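Local coordinates for protein N-acetylmuramoyl-L-alanine amidase (PDB 4RN7) that probably hydrolyses, with a bound zinc ion, the amide bond between N-acetylmuramic acid and L-alanine in bacterial cell-wall peptidoglycan, at residues G94-Y99 and L146-F151. Numbering follows the deposited sequence.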
loop_
_atom_site.group_PDB
_atom_site.type_symbol
_atom_site.label_atom_id
_atom_site.label_comp_id
_atom_site.label_asym_id
_atom_site.label_seq_id
_atom_site.Cartn_x
_atom_site.Cartn_y
_atom_site.Cartn_z
ATOM N N GLY A 94 -11.173 -8.437 -3.914
ATOM C CA GLY A 94 -10.174 -8.021 -4.879
ATOM C C GLY A 94 -9.337 -6.835 -4.442
ATOM O O GLY A 94 -9.590 -6.208 -3.411
ATOM N N ILE A 95 -8.341 -6.515 -5.258
ATOM C CA ILE A 95 -7.393 -5.464 -4.933
ATOM C C ILE A 95 -7.486 -4.352 -5.978
ATOM O O ILE A 95 -7.649 -4.634 -7.171
ATOM C CB ILE A 95 -5.979 -6.059 -4.913
ATOM C CG1 ILE A 95 -5.833 -7.002 -3.709
ATOM C CG2 ILE A 95 -4.908 -4.968 -4.858
ATOM C CD1 ILE A 95 -4.452 -7.612 -3.568
ATOM N N GLU A 96 -7.396 -3.098 -5.536
ATOM C CA GLU A 96 -7.341 -1.971 -6.461
ATOM C C GLU A 96 -6.246 -1.043 -5.978
ATOM O O GLU A 96 -5.890 -1.061 -4.800
ATOM C CB GLU A 96 -8.675 -1.215 -6.506
ATOM C CG GLU A 96 -9.176 -0.735 -5.149
ATOM C CD GLU A 96 -10.569 -0.143 -5.232
ATOM O OE1 GLU A 96 -11.450 -0.790 -5.831
ATOM O OE2 GLU A 96 -10.789 0.968 -4.707
ATOM N N THR A 97 -5.711 -0.232 -6.880
ATOM C CA THR A 97 -4.636 0.685 -6.500
ATOM C C THR A 97 -5.027 2.110 -6.866
ATOM O O THR A 97 -5.451 2.369 -7.992
ATOM C CB THR A 97 -3.348 0.304 -7.225
ATOM O OG1 THR A 97 -2.955 -1.014 -6.826
ATOM C CG2 THR A 97 -2.224 1.288 -6.880
ATOM N N TRP A 98 -4.909 3.027 -5.907
ATOM C CA TRP A 98 -5.288 4.421 -6.105
ATOM C C TRP A 98 -4.080 5.285 -6.445
ATOM O O TRP A 98 -2.958 4.984 -6.031
ATOM C CB TRP A 98 -5.883 4.995 -4.821
ATOM C CG TRP A 98 -7.123 4.325 -4.310
ATOM C CD1 TRP A 98 -7.824 3.308 -4.895
ATOM C CD2 TRP A 98 -7.809 4.645 -3.093
ATOM N NE1 TRP A 98 -8.913 2.979 -4.108
ATOM C CE2 TRP A 98 -8.916 3.781 -2.995
ATOM C CE3 TRP A 98 -7.585 5.578 -2.070
ATOM C CZ2 TRP A 98 -9.808 3.830 -1.912
ATOM C CZ3 TRP A 98 -8.471 5.621 -0.998
ATOM C CH2 TRP A 98 -9.565 4.757 -0.930
ATOM N N TYR A 99 -4.332 6.366 -7.180
ATOM C CA TYR A 99 -3.346 7.418 -7.408
ATOM C C TYR A 99 -4.073 8.765 -7.395
ATOM O O TYR A 99 -5.292 8.806 -7.566
ATOM C CB TYR A 99 -2.605 7.204 -8.732
ATOM C CG TYR A 99 -3.495 7.207 -9.953
ATOM C CD1 TYR A 99 -4.189 6.071 -10.331
ATOM C CD2 TYR A 99 -3.624 8.346 -10.737
ATOM C CE1 TYR A 99 -5.002 6.067 -11.454
ATOM C CE2 TYR A 99 -4.431 8.349 -11.862
ATOM C CZ TYR A 99 -5.118 7.210 -12.210
ATOM O OH TYR A 99 -5.920 7.216 -13.332
ATOM N N LEU A 146 -1.786 4.131 -3.387
ATOM C CA LEU A 146 -2.325 3.518 -2.182
ATOM C C LEU A 146 -2.943 2.220 -2.649
ATOM O O LEU A 146 -3.798 2.225 -3.533
ATOM C CB LEU A 146 -3.387 4.415 -1.518
ATOM C CG LEU A 146 -4.066 3.888 -0.240
ATOM C CD1 LEU A 146 -4.484 5.044 0.656
ATOM C CD2 LEU A 146 -5.283 2.998 -0.544
ATOM N N ILE A 147 -2.484 1.110 -2.076
ATOM C CA ILE A 147 -3.014 -0.187 -2.462
ATOM C C ILE A 147 -4.044 -0.642 -1.446
ATOM O O ILE A 147 -3.724 -0.751 -0.263
ATOM C CB ILE A 147 -1.907 -1.246 -2.549
ATOM C CG1 ILE A 147 -0.725 -0.718 -3.366
ATOM C CG2 ILE A 147 -2.452 -2.520 -3.220
ATOM C CD1 ILE A 147 0.534 -1.568 -3.263
ATOM N N GLU A 148 -5.264 -0.929 -1.918
ATOM C CA GLU A 148 -6.327 -1.471 -1.071
ATOM C C GLU A 148 -6.250 -2.988 -1.194
ATOM O O GLU A 148 -6.724 -3.565 -2.174
ATOM C CB GLU A 148 -7.710 -0.975 -1.517
ATOM C CG GLU A 148 -7.932 0.548 -1.326
ATOM C CD GLU A 148 -8.173 0.940 0.122
ATOM O OE1 GLU A 148 -7.971 0.101 1.016
ATOM O OE2 GLU A 148 -8.558 2.098 0.384
ATOM N N CYS A 149 -5.657 -3.623 -0.187
ATOM C CA CYS A 149 -5.183 -5.000 -0.324
ATOM C C CYS A 149 -6.238 -6.073 -0.052
ATOM O O CYS A 149 -5.921 -7.127 0.510
ATOM C CB CYS A 149 -3.978 -5.240 0.579
ATOM S SG CYS A 149 -2.525 -4.243 0.123
ATOM N N GLY A 150 -7.479 -5.813 -0.446
ATOM C CA GLY A 150 -8.544 -6.788 -0.246
ATOM C C GLY A 150 -9.550 -6.194 0.719
ATOM O O GLY A 150 -9.245 -5.203 1.386
ATOM N N PHE A 151 -10.739 -6.781 0.785
ATOM C CA PHE A 151 -11.817 -6.263 1.624
ATOM C C PHE A 151 -11.850 -6.927 2.990
ATOM O O PHE A 151 -12.251 -8.072 3.113
ATOM C CB PHE A 151 -13.167 -6.453 0.922
ATOM C CG PHE A 151 -13.445 -5.411 -0.124
ATOM C CD1 PHE A 151 -12.797 -5.451 -1.348
ATOM C CD2 PHE A 151 -14.319 -4.366 0.134
ATOM C CE1 PHE A 151 -13.032 -4.468 -2.313
ATOM C CE2 PHE A 151 -14.551 -3.380 -0.815
ATOM C CZ PHE A 151 -13.906 -3.433 -2.040
HETATM O O HOH W 1 -9.525 -3.498 -2.712
#
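In the mixed central sheet of this zinc amidase domain, strand 95-99 pairs antiparallel with strand 144-151, and the face bearing Glu96, Trp98, Leu146 and Glu148 borders the metal site. The Trp98-Leu146 pair is joined by two hydrogen bonds: Trp98 N donates almost straight (175°) to Leu146 O at 2.7 Å, the shortest of the four cross-strand bonds, and Leu146 N returns one to Trp98 O. Glu148 N then reaches Glu96 O at 3.0 Å, but the reciprocal Glu96 N to Glu148 O bond is weak. Beyond it, direct N-H...O pairing gives way to a water that donates to both Gly94 O and Glu148 O, where the chain turns a corner at Gly150.

Two side chains of strand 144-151 approach the same face of the Trp98 indole. Leu146 CD2 lies over the CD2-CE3 side, 4.1 Å from the centroid of the six-membered ring, a CH-pi contact. Glu148 OE2 sits over the CZ2-CH2 bond, 3.1 Å from CH2, its carboxylate steeply inclined to the ring. In Glu148, chi1 (-66°) sets CG over NE1 and CE2 on that same face, and the bend at chi2 (-75°) swings CD and OE2 over the benzene part. The indole's rotation is fixed from its edge: NE1 donates in the ring plane to the anti side of Glu96 OE2 at 2.8 Å, while Glu96 OE1 forms a salt bridge with Arg127 of the neighbouring edge strand.

Glu148 also touches His82, which binds zinc with His12 and Glu28; its side chain lies about 5 Å from the zinc ion, consistent with a place in the second shell. On the reverse face, Ile95 CG2 meets Ile147 CG2 at 3.8 Å and Thr97 lies alongside Ile147, its OG1 hydrogen-bonded to Gln115; helix 107-122 covers this face with Ile118, Ala111 and Val114 beside Gln115.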